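Local coordinates for protein nucleoporin NUP82 (Chaetomium thermophilum, PDB 5CWW) that forms part of the nuclear pore complex, probably as a structural component and as a docking partner for transport factors, this chain being its N-terminal beta-propeller part, at residues B[10-21]-B[65-76]; B[363-373]-B[445-453]. All coordinates share one frame; numbering follows the deposited sequence.

Interaction 1 (B[10-21]-B[65-76]); sequences AWLNEPAPGHKL and RWGDLAQLKESW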
loop_
_atom_site.group_PDB
_atom_site.type_symbol
_atom_site.label_atom_id
_atom_site.label_comp_id
_atom_site.label_asym_id
_atom_site.label_seq_id
_atom_site.Cartn_x
_atom_site.Cartn_y
_atom_site.Cartn_z
ATOM N N ALA B 10 -10.233 -22.826 -27.618
ATOM C CA ALA B 10 -11.571 -22.828 -28.202
ATOM C C ALA B 10 -12.668 -22.875 -27.142
ATOM O O ALA B 10 -13.762 -22.355 -27.357
ATOM C CB ALA B 10 -11.719 -24.000 -29.157
ATOM N N TRP B 11 -12.377 -23.496 -26.003
ATOM C CA TRP B 11 -13.386 -23.677 -24.960
ATOM C C TRP B 11 -13.539 -22.426 -24.090
ATOM O O TRP B 11 -14.243 -22.450 -23.080
ATOM C CB TRP B 11 -13.056 -24.898 -24.090
ATOM C CG TRP B 11 -11.677 -24.912 -23.507
ATOM C CD1 TRP B 11 -10.547 -25.406 -24.090
ATOM C CD2 TRP B 11 -11.283 -24.429 -22.217
ATOM N NE1 TRP B 11 -9.473 -25.252 -23.249
ATOM C CE2 TRP B 11 -9.898 -24.656 -22.091
ATOM C CE3 TRP B 11 -11.966 -23.823 -21.158
ATOM C CZ2 TRP B 11 -9.182 -24.297 -20.951
ATOM C CZ3 TRP B 11 -11.254 -23.466 -20.025
ATOM C CH2 TRP B 11 -9.877 -23.705 -19.931
ATOM N N LEU B 12 -12.882 -21.340 -24.491
ATOM C CA LEU B 12 -13.063 -20.040 -23.847
ATOM C C LEU B 12 -13.489 -18.987 -24.869
ATOM O O LEU B 12 -13.691 -17.824 -24.518
ATOM C CB LEU B 12 -11.780 -19.596 -23.137
ATOM C CG LEU B 12 -11.408 -20.328 -21.844
ATOM C CD1 LEU B 12 -10.080 -19.812 -21.309
ATOM C CD2 LEU B 12 -12.494 -20.185 -20.787
ATOM N N ASN B 13 -13.625 -19.401 -26.126
ATOM C CA ASN B 13 -14.088 -18.512 -27.186
ATOM C C ASN B 13 -15.495 -18.877 -27.638
ATOM O O ASN B 13 -15.892 -20.038 -27.584
ATOM C CB ASN B 13 -13.135 -18.558 -28.383
ATOM C CG ASN B 13 -11.730 -18.106 -28.030
ATOM O OD1 ASN B 13 -10.750 -18.756 -28.391
ATOM N ND2 ASN B 13 -11.624 -16.984 -27.325
ATOM N N GLU B 14 -16.241 -17.871 -28.082
ATOM C CA GLU B 14 -17.602 -18.063 -28.570
ATOM C C GLU B 14 -17.625 -19.111 -29.688
ATOM O O GLU B 14 -16.696 -19.174 -30.490
ATOM C CB GLU B 14 -18.163 -16.726 -29.067
ATOM C CG GLU B 14 -19.682 -16.651 -29.131
ATOM C CD GLU B 14 -20.189 -15.253 -29.437
ATOM O OE1 GLU B 14 -21.384 -15.118 -29.776
ATOM O OE2 GLU B 14 -19.398 -14.291 -29.334
ATOM N N PRO B 15 -18.684 -19.940 -29.751
ATOM C CA PRO B 15 -19.881 -19.999 -28.906
ATOM C C PRO B 15 -19.754 -20.943 -27.706
ATOM O O PRO B 15 -20.765 -21.458 -27.231
ATOM C CB PRO B 15 -20.946 -20.505 -29.880
ATOM C CG PRO B 15 -20.194 -21.430 -30.769
ATOM C CD PRO B 15 -18.799 -20.857 -30.901
ATOM N N ALA B 16 -18.536 -21.158 -27.218
ATOM C CA ALA B 16 -18.338 -22.004 -26.046
ATOM C C ALA B 16 -18.951 -21.348 -24.812
ATOM O O ALA B 16 -19.008 -20.122 -24.725
ATOM C CB ALA B 16 -16.859 -22.278 -25.822
ATOM N N PRO B 17 -19.410 -22.163 -23.849
ATOM C CA PRO B 17 -20.041 -21.619 -22.641
ATOM C C PRO B 17 -19.059 -20.832 -21.778
ATOM O O PRO B 17 -19.467 -19.917 -21.062
ATOM C CB PRO B 17 -20.536 -22.869 -21.909
ATOM C CG PRO B 17 -19.634 -23.955 -22.369
ATOM C CD PRO B 17 -19.306 -23.632 -23.798
ATOM N N GLY B 18 -17.781 -21.189 -21.848
ATOM C CA GLY B 18 -16.764 -20.517 -21.060
ATOM C C GLY B 18 -16.601 -19.056 -21.439
ATOM O O GLY B 18 -16.173 -18.241 -20.622
ATOM N N HIS B 19 -16.948 -18.722 -22.677
ATOM C CA HIS B 19 -16.792 -17.359 -23.174
ATOM C C HIS B 19 -17.777 -16.404 -22.504
ATOM O O HIS B 19 -17.576 -15.190 -22.511
ATOM C CB HIS B 19 -16.974 -17.314 -24.692
ATOM C CG HIS B 19 -16.709 -15.967 -25.289
ATOM N ND1 HIS B 19 -15.453 -15.401 -25.323
ATOM C CD2 HIS B 19 -17.541 -15.071 -25.873
ATOM C CE1 HIS B 19 -15.522 -14.215 -25.901
ATOM N NE2 HIS B 19 -16.777 -13.991 -26.244
ATOM N N LYS B 20 -18.838 -16.957 -21.924
ATOM C CA LYS B 20 -19.853 -16.145 -21.260
ATOM C C LYS B 20 -19.270 -15.391 -20.070
ATOM O O LYS B 20 -19.794 -14.353 -19.666
ATOM C CB LYS B 20 -21.018 -17.024 -20.798
ATOM C CG LYS B 20 -21.815 -17.651 -21.932
ATOM C CD LYS B 20 -23.000 -18.448 -21.403
ATOM C CE LYS B 20 -23.811 -19.069 -22.533
ATOM N NZ LYS B 20 -24.421 -18.044 -23.425
ATOM N N LEU B 21 -18.186 -15.919 -19.512
ATOM C CA LEU B 21 -17.518 -15.291 -18.378
ATOM C C LEU B 21 -16.930 -13.927 -18.730
ATOM O O LEU B 21 -16.715 -13.094 -17.849
ATOM C CB LEU B 21 -16.405 -16.201 -17.849
ATOM C CG LEU B 21 -16.850 -17.482 -17.143
ATOM C CD1 LEU B 21 -15.678 -18.433 -16.984
ATOM C CD2 LEU B 21 -17.458 -17.160 -15.788
ATOM N N ARG B 65 -19.032 -12.762 -12.628
ATOM C CA ARG B 65 -19.319 -14.002 -13.340
ATOM C C ARG B 65 -18.438 -15.130 -12.816
ATOM O O ARG B 65 -17.211 -15.067 -12.887
ATOM C CB ARG B 65 -19.136 -13.811 -14.845
ATOM C CG ARG B 65 -20.052 -12.734 -15.399
ATOM C CD ARG B 65 -19.899 -12.542 -16.890
ATOM N NE ARG B 65 -20.850 -11.553 -17.388
ATOM C CZ ARG B 65 -20.662 -10.796 -18.464
ATOM N NH1 ARG B 65 -19.555 -10.913 -19.183
ATOM N NH2 ARG B 65 -21.591 -9.926 -18.832
ATOM N N TRP B 66 -19.094 -16.150 -12.275
ATOM C CA TRP B 66 -18.432 -17.254 -11.593
ATOM C C TRP B 66 -18.399 -18.502 -12.470
ATOM O O TRP B 66 -19.411 -18.873 -13.063
ATOM C CB TRP B 66 -19.164 -17.542 -10.282
ATOM C CG TRP B 66 -18.584 -18.638 -9.456
ATOM C CD1 TRP B 66 -17.273 -19.006 -9.375
ATOM C CD2 TRP B 66 -19.303 -19.513 -8.581
ATOM N NE1 TRP B 66 -17.131 -20.058 -8.502
ATOM C CE2 TRP B 66 -18.363 -20.389 -8.003
ATOM C CE3 TRP B 66 -20.652 -19.642 -8.233
ATOM C CZ2 TRP B 66 -18.729 -21.379 -7.095
ATOM C CZ3 TRP B 66 -21.013 -20.626 -7.333
ATOM C CH2 TRP B 66 -20.055 -21.483 -6.773
ATOM N N GLY B 67 -17.240 -19.151 -12.553
ATOM C CA GLY B 67 -17.116 -20.354 -13.355
ATOM C C GLY B 67 -15.911 -21.219 -13.032
ATOM O O GLY B 67 -14.869 -20.721 -12.602
ATOM N N ASP B 68 -16.066 -22.524 -13.243
ATOM C CA ASP B 68 -14.981 -23.486 -13.075
ATOM C C ASP B 68 -14.391 -23.821 -14.443
ATOM O O ASP B 68 -15.089 -24.333 -15.319
ATOM C CB ASP B 68 -15.486 -24.755 -12.381
ATOM C CG ASP B 68 -14.361 -25.678 -11.942
ATOM O OD1 ASP B 68 -13.414 -25.897 -12.727
ATOM O OD2 ASP B 68 -14.424 -26.189 -10.804
ATOM N N LEU B 69 -13.105 -23.534 -14.619
ATOM C CA LEU B 69 -12.441 -23.739 -15.902
ATOM C C LEU B 69 -12.371 -25.212 -16.290
ATOM O O LEU B 69 -12.360 -25.544 -17.474
ATOM C CB LEU B 69 -11.030 -23.150 -15.870
ATOM C CG LEU B 69 -10.929 -21.641 -15.634
ATOM C CD1 LEU B 69 -9.469 -21.212 -15.607
ATOM C CD2 LEU B 69 -11.698 -20.861 -16.693
ATOM N N ALA B 70 -12.323 -26.091 -15.293
ATOM C CA ALA B 70 -12.261 -27.526 -15.547
ATOM C C ALA B 70 -13.542 -28.013 -16.214
ATOM O O ALA B 70 -13.500 -28.684 -17.245
ATOM C CB ALA B 70 -12.017 -28.287 -14.251
ATOM N N GLN B 71 -14.680 -27.667 -15.620
ATOM C CA GLN B 71 -15.975 -28.097 -16.133
ATOM C C GLN B 71 -16.275 -27.454 -17.486
ATOM O O GLN B 71 -16.781 -28.113 -18.393
ATOM C CB GLN B 71 -17.084 -27.765 -15.131
ATOM C CG GLN B 71 -16.851 -28.338 -13.737
ATOM C CD GLN B 71 -17.946 -27.966 -12.753
ATOM O OE1 GLN B 71 -19.069 -27.647 -13.145
ATOM N NE2 GLN B 71 -17.621 -28.002 -11.465
ATOM N N LEU B 72 -15.961 -26.168 -17.619
ATOM C CA LEU B 72 -16.192 -25.453 -18.872
ATOM C C LEU B 72 -15.346 -26.036 -20.001
ATOM O O LEU B 72 -15.758 -26.031 -21.163
ATOM C CB LEU B 72 -15.889 -23.966 -18.703
ATOM C CG LEU B 72 -16.850 -23.199 -17.794
ATOM C CD1 LEU B 72 -16.250 -21.861 -17.391
ATOM C CD2 LEU B 72 -18.195 -23.000 -18.477
ATOM N N LYS B 73 -14.166 -26.537 -19.657
ATOM C CA LYS B 73 -13.319 -27.212 -20.631
ATOM C C LYS B 73 -13.971 -28.524 -21.054
ATOM O O LYS B 73 -14.110 -28.806 -22.244
ATOM C CB LYS B 73 -11.924 -27.474 -20.055
ATOM C CG LYS B 73 -10.959 -28.133 -21.035
ATOM C CD LYS B 73 -9.667 -28.552 -20.352
ATOM C CE LYS B 73 -8.757 -29.311 -21.308
ATOM N NZ LYS B 73 -7.584 -29.915 -20.616
ATOM N N GLU B 74 -14.372 -29.317 -20.065
ATOM C CA GLU B 74 -14.982 -30.617 -20.313
ATOM C C GLU B 74 -16.283 -30.496 -21.104
ATOM O O GLU B 74 -16.587 -31.341 -21.944
ATOM C CB GLU B 74 -15.241 -31.337 -18.986
ATOM C CG GLU B 74 -15.868 -32.720 -19.134
ATOM C CD GLU B 74 -16.081 -33.411 -17.799
ATOM O OE1 GLU B 74 -15.530 -32.937 -16.784
ATOM O OE2 GLU B 74 -16.804 -34.428 -17.764
ATOM N N SER B 75 -17.051 -29.446 -20.828
ATOM C CA SER B 75 -18.322 -29.230 -21.513
ATOM C C SER B 75 -18.119 -29.022 -23.009
ATOM O O SER B 75 -18.949 -29.435 -23.819
ATOM C CB SER B 75 -19.052 -28.028 -20.914
ATOM O OG SER B 75 -19.336 -28.237 -19.542
ATOM N N TRP B 76 -17.011 -28.383 -23.370
ATOM C CA TRP B 76 -16.698 -28.126 -24.771
ATOM C C TRP B 76 -16.003 -29.321 -25.421
ATOM O O TRP B 76 -15.956 -29.429 -26.647
ATOM C CB TRP B 76 -15.821 -26.877 -24.901
ATOM C CG TRP B 76 -15.611 -26.451 -26.323
ATOM C CD1 TRP B 76 -14.469 -26.587 -27.058
ATOM C CD2 TRP B 76 -16.572 -25.833 -27.188
ATOM N NE1 TRP B 76 -14.658 -26.087 -28.323
ATOM C CE2 TRP B 76 -15.940 -25.618 -28.430
ATOM C CE3 TRP B 76 -17.905 -25.438 -27.032
ATOM C CZ2 TRP B 76 -16.595 -25.026 -29.508
ATOM C CZ3 TRP B 76 -18.553 -24.850 -28.105
ATOM C CH2 TRP B 76 -17.897 -24.650 -29.326
#

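Interaction 2 (B[363-373]-B[445-453]); sequences PGLVPKLQGPF and GVEAQWLPP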
loop_
_atom_site.group_PDB
_atom_site.type_symbol
_atom_site.label_atom_id
_atom_site.label_comp_id
_atom_site.label_asym_id
_atom_site.label_seq_id
_atom_site.Cartn_x
_atom_site.Cartn_y
_atom_site.Cartn_z
ATOM N N PRO B 363 5.362 -1.725 22.898
ATOM C CA PRO B 363 5.450 -0.336 23.363
ATOM C C PRO B 363 4.244 0.497 22.943
ATOM O O PRO B 363 3.946 1.510 23.577
ATOM C CB PRO B 363 6.729 0.188 22.688
ATOM C CG PRO B 363 7.454 -1.019 22.197
ATOM C CD PRO B 363 6.403 -2.030 21.903
ATOM N N GLY B 364 3.562 0.066 21.885
ATOM C CA GLY B 364 2.372 0.746 21.405
ATOM C C GLY B 364 1.723 -0.025 20.272
ATOM O O GLY B 364 2.328 -0.940 19.716
ATOM N N LEU B 365 0.496 0.344 19.921
ATOM C CA LEU B 365 -0.243 -0.367 18.881
ATOM C C LEU B 365 0.198 0.058 17.486
ATOM O O LEU B 365 0.177 -0.740 16.547
ATOM C CB LEU B 365 -1.747 -0.131 19.031
ATOM C CG LEU B 365 -2.389 -0.501 20.370
ATOM C CD1 LEU B 365 -3.907 -0.426 20.249
ATOM C CD2 LEU B 365 -1.956 -1.878 20.849
ATOM N N VAL B 366 0.597 1.319 17.358
ATOM C CA VAL B 366 0.946 1.887 16.063
ATOM C C VAL B 366 2.464 1.951 15.908
ATOM O O VAL B 366 3.132 2.662 16.654
ATOM C CB VAL B 366 0.343 3.293 15.891
ATOM C CG1 VAL B 366 0.643 3.851 14.505
ATOM C CG2 VAL B 366 -1.162 3.248 16.133
ATOM N N PRO B 367 3.021 1.198 14.945
ATOM C CA PRO B 367 4.468 1.286 14.743
ATOM C C PRO B 367 4.871 2.589 14.064
ATOM O O PRO B 367 4.024 3.296 13.519
ATOM C CB PRO B 367 4.772 0.082 13.851
ATOM C CG PRO B 367 3.523 -0.167 13.113
ATOM C CD PRO B 367 2.396 0.234 14.024
ATOM N N LYS B 368 6.157 2.905 14.121
ATOM C CA LYS B 368 6.684 4.082 13.451
ATOM C C LYS B 368 6.530 3.948 11.942
ATOM O O LYS B 368 6.694 2.860 11.386
ATOM C CB LYS B 368 8.157 4.284 13.810
ATOM C CG LYS B 368 8.806 5.478 13.127
ATOM C CD LYS B 368 10.279 5.590 13.477
ATOM C CE LYS B 368 10.944 6.688 12.668
ATOM N NZ LYS B 368 12.363 6.878 13.057
ATOM N N LEU B 369 6.205 5.051 11.281
ATOM C CA LEU B 369 6.205 5.073 9.825
ATOM C C LEU B 369 7.639 5.227 9.342
ATOM O O LEU B 369 8.304 6.212 9.661
ATOM C CB LEU B 369 5.340 6.210 9.281
ATOM C CG LEU B 369 5.217 6.235 7.752
ATOM C CD1 LEU B 369 4.489 4.998 7.240
ATOM C CD2 LEU B 369 4.519 7.500 7.285
ATOM N N GLN B 370 8.112 4.240 8.589
ATOM C CA GLN B 370 9.475 4.240 8.073
ATOM C C GLN B 370 9.506 4.729 6.630
ATOM O O GLN B 370 8.841 4.162 5.764
ATOM C CB GLN B 370 10.083 2.840 8.164
ATOM C CG GLN B 370 10.147 2.292 9.579
ATOM C CD GLN B 370 10.823 0.941 9.650
ATOM O OE1 GLN B 370 11.853 0.719 9.015
ATOM N NE2 GLN B 370 10.243 0.024 10.418
ATOM N N GLY B 371 10.281 5.783 6.386
ATOM C CA GLY B 371 10.430 6.347 5.056
ATOM C C GLY B 371 10.300 7.860 5.070
ATOM O O GLY B 371 10.149 8.458 6.134
ATOM N N PRO B 372 10.364 8.494 3.889
ATOM C CA PRO B 372 10.556 7.858 2.579
ATOM C C PRO B 372 11.917 7.181 2.460
ATOM O O PRO B 372 12.928 7.781 2.820
ATOM C CB PRO B 372 10.457 9.025 1.588
ATOM C CG PRO B 372 9.969 10.197 2.362
ATOM C CD PRO B 372 10.317 9.961 3.790
ATOM N N PHE B 373 11.940 5.947 1.969
ATOM C CA PHE B 373 13.190 5.231 1.764
ATOM C C PHE B 373 14.036 5.903 0.692
ATOM O O PHE B 373 13.533 6.260 -0.374
ATOM C CB PHE B 373 12.923 3.776 1.371
ATOM C CG PHE B 373 12.561 2.891 2.526
ATOM C CD1 PHE B 373 11.290 2.926 3.071
ATOM C CD2 PHE B 373 13.493 2.019 3.063
ATOM C CE1 PHE B 373 10.955 2.111 4.135
ATOM C CE2 PHE B 373 13.164 1.199 4.125
ATOM C CZ PHE B 373 11.893 1.247 4.662
ATOM N N GLY B 445 17.552 -4.282 6.293
ATOM C CA GLY B 445 16.583 -5.140 6.946
ATOM C C GLY B 445 15.565 -4.353 7.742
ATOM O O GLY B 445 15.825 -3.948 8.874
ATOM N N VAL B 446 14.402 -4.127 7.140
ATOM C CA VAL B 446 13.305 -3.463 7.827
ATOM C C VAL B 446 12.847 -4.312 9.006
ATOM O O VAL B 446 12.588 -5.506 8.859
ATOM C CB VAL B 446 12.121 -3.200 6.880
ATOM C CG1 VAL B 446 10.933 -2.587 7.639
ATOM C CG2 VAL B 446 12.554 -2.287 5.751
ATOM N N GLU B 447 12.767 -3.687 10.176
ATOM C CA GLU B 447 12.393 -4.381 11.400
ATOM C C GLU B 447 11.425 -3.547 12.232
ATOM O O GLU B 447 11.144 -2.391 11.910
ATOM C CB GLU B 447 13.641 -4.715 12.220
ATOM C CG GLU B 447 14.515 -3.510 12.532
ATOM C CD GLU B 447 15.778 -3.883 13.284
ATOM O OE1 GLU B 447 15.807 -4.966 13.906
ATOM O OE2 GLU B 447 16.746 -3.095 13.242
ATOM N N ALA B 448 10.926 -4.147 13.308
ATOM C CA ALA B 448 9.976 -3.491 14.195
ATOM C C ALA B 448 10.549 -2.197 14.749
ATOM O O ALA B 448 11.657 -2.180 15.289
ATOM C CB ALA B 448 9.595 -4.420 15.325
ATOM N N GLN B 449 9.795 -1.112 14.605
ATOM C CA GLN B 449 10.180 0.168 15.183
ATOM C C GLN B 449 8.963 0.985 15.601
ATOM O O GLN B 449 7.924 0.973 14.935
ATOM C CB GLN B 449 11.031 0.972 14.195
ATOM C CG GLN B 449 12.407 0.376 13.944
ATOM C CD GLN B 449 13.355 1.337 13.254
ATOM O OE1 GLN B 449 13.280 2.553 13.445
ATOM N NE2 GLN B 449 14.258 0.794 12.448
ATOM N N TRP B 450 9.111 1.675 16.726
ATOM C CA TRP B 450 8.102 2.594 17.235
ATOM C C TRP B 450 8.740 3.947 17.496
ATOM O O TRP B 450 9.954 4.043 17.670
ATOM C CB TRP B 450 7.475 2.067 18.528
ATOM C CG TRP B 450 6.724 0.780 18.388
ATOM C CD1 TRP B 450 5.375 0.633 18.276
ATOM C CD2 TRP B 450 7.276 -0.543 18.361
ATOM N NE1 TRP B 450 5.050 -0.699 18.178
ATOM C CE2 TRP B 450 6.199 -1.441 18.227
ATOM C CE3 TRP B 450 8.574 -1.053 18.435
ATOM C CZ2 TRP B 450 6.380 -2.822 18.164
ATOM C CZ3 TRP B 450 8.753 -2.426 18.373
ATOM C CH2 TRP B 450 7.660 -3.294 18.240
ATOM N N LEU B 451 7.924 4.995 17.533
ATOM C CA LEU B 451 8.409 6.298 17.961
ATOM C C LEU B 451 8.813 6.225 19.431
ATOM O O LEU B 451 8.379 5.326 20.144
ATOM C CB LEU B 451 7.343 7.369 17.751
ATOM C CG LEU B 451 7.047 7.728 16.294
ATOM C CD1 LEU B 451 5.745 8.510 16.197
ATOM C CD2 LEU B 451 8.199 8.526 15.698
ATOM N N PRO B 452 9.655 7.164 19.888
ATOM C CA PRO B 452 10.097 7.148 21.288
ATOM C C PRO B 452 8.960 7.364 22.285
ATOM O O PRO B 452 7.933 7.935 21.921
ATOM C CB PRO B 452 11.089 8.314 21.361
ATOM C CG PRO B 452 11.491 8.584 19.966
ATOM C CD PRO B 452 10.336 8.210 19.106
ATOM N N PRO B 453 9.141 6.912 23.536
ATOM C CA PRO B 453 8.208 7.287 24.601
ATOM C C PRO B 453 8.474 8.714 25.068
ATOM O O PRO B 453 9.565 9.233 24.830
ATOM C CB PRO B 453 8.510 6.275 25.704
ATOM C CG PRO B 453 9.949 5.947 25.513
ATOM C CD PRO B 453 10.193 6.004 24.025
HETATM O O HOH W 1 4.953 4.794 17.017
HETATM O O HOH W 2 13.655 -0.976 10.411
#

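Interaction 1 (B[10-21]-B[65-76])
Trp11 and Trp76 bury the largest areas here, and each lends its backbone or CB to the other's packing. Trp11 CB approaches Trp76 CB to 3.5 Å, and Trp11 CA sits over the five-membered ring of Trp76. Over the same face, Ala16 CB lies 3.9 Å from the centroid of the Trp76 six-membered ring and 23° off its normal, a CH-pi contact, while Pro17 CD approaches that ring obliquely. Trp76 also has a cation-pi partner, Arg79, further along the chain.

The Trp11 ring is itself covered on both faces. Lys73 CG stands 3.8 Å from the centroid of its five-membered ring and only 9° off the normal, a CH-pi contact made by the aliphatic part of the lysine; Leu12 CG lies against the opposite face. Because CG of Trp11 is placed between the backbone N and the carbonyl carbon (chi1 53°), the indole is laid along the helix, and CZ3 comes within 3.5 Å of Leu69 O. With the indole of Trp11 cut back to an alanine, Lys73 CB and CG would probably lose their cover and a gap would be likely to open between Leu12 and helix 69-77.

In topology, the chain ahead of the first propeller blade folds back onto that blade: strand 63-68 belongs to its four-stranded antiparallel sheet, and helix 69-77 follows directly, N-capped by Asp68, whose OD1 accepts from Ala70 N at 2.8 Å. Leu21 reaches this junction with its two methyls divided. CD1 meets Leu72 CD1 tip to tip at 3.5 Å, tighter than usual for carbons, whereas CD2 lies 3.7 Å from Trp66 C, on the strand. At the far end, Arg65 CD rests 3.3 Å from Lys20 O, and Leu21 O lies at the edge of the guanidinium, in its plane.

Interaction 2 (B[363-373]-B[445-453])
Pro363 crosses Trp450 at about a right angle, its CD seated over the middle of the indole, 3.8 Å from the centroid of the six-membered ring and 12° off the normal. This CH-pi contact covers one face of the indole. At the pyrrole side Trp450 NE1 makes a weak hydrogen bond to Gly364 O, 3.1 Å. Trp333 of helix 321-338 also meets the indole, with the planes inclined.

Between these groups the backbones join where Lys368 N donates to Gln449 O at 2.7 Å. A water extends the link, donating to Val366 O and accepting from Leu451 N, and the Lys368 side chain crosses that of Leu451 at about a right angle, CG to CD2 4.0 Å.

Gln370 is extended beyond CG, which carries its amide across to the other segment. There NE2 donates to Glu447 O at 3.0 Å, approaching almost in line with the carbonyl (C=O...N angle 164°). OE1 accepts from a second water, which itself accepts from Glu447 N and, weakly, from Gln449 NE2, so both ends of the amide are engaged. The Gln449 amide lies over the face of the Gln370 amide, the two planes 23° apart. Beyond, Val446 CG2 packs obliquely on Phe373 CZ at 3.8 Å.

The arrangement is an interblade contact of a beta-propeller: the loop leading into the short edge strand 369-370, and Gln370 on it, meet the loop joining strands 437-441 and 469-476 of the next blade.

Overall arrangement
Interactions 1 and 2 lie on opposite sides of the chain's centre, with their own centres about 49 Å apart and their nearest atoms about 36 Å apart, so neither touches the other. They also follow in series along the chain, 10-21 with 65-76 closing before 363-373 with 445-453 opens. Interaction 1 is the more peripheral, about 29 Å from the chain's centre against about 20 Å. Their chemistry differs: the first rests on apolar packing with no clear hydrogen bond across it, while the second adds direct and water-mediated hydrogen bonds to its packing. Another protein chain of the assembly touches only segment 363-373 of the second, at Pro372, which lies beside the contact.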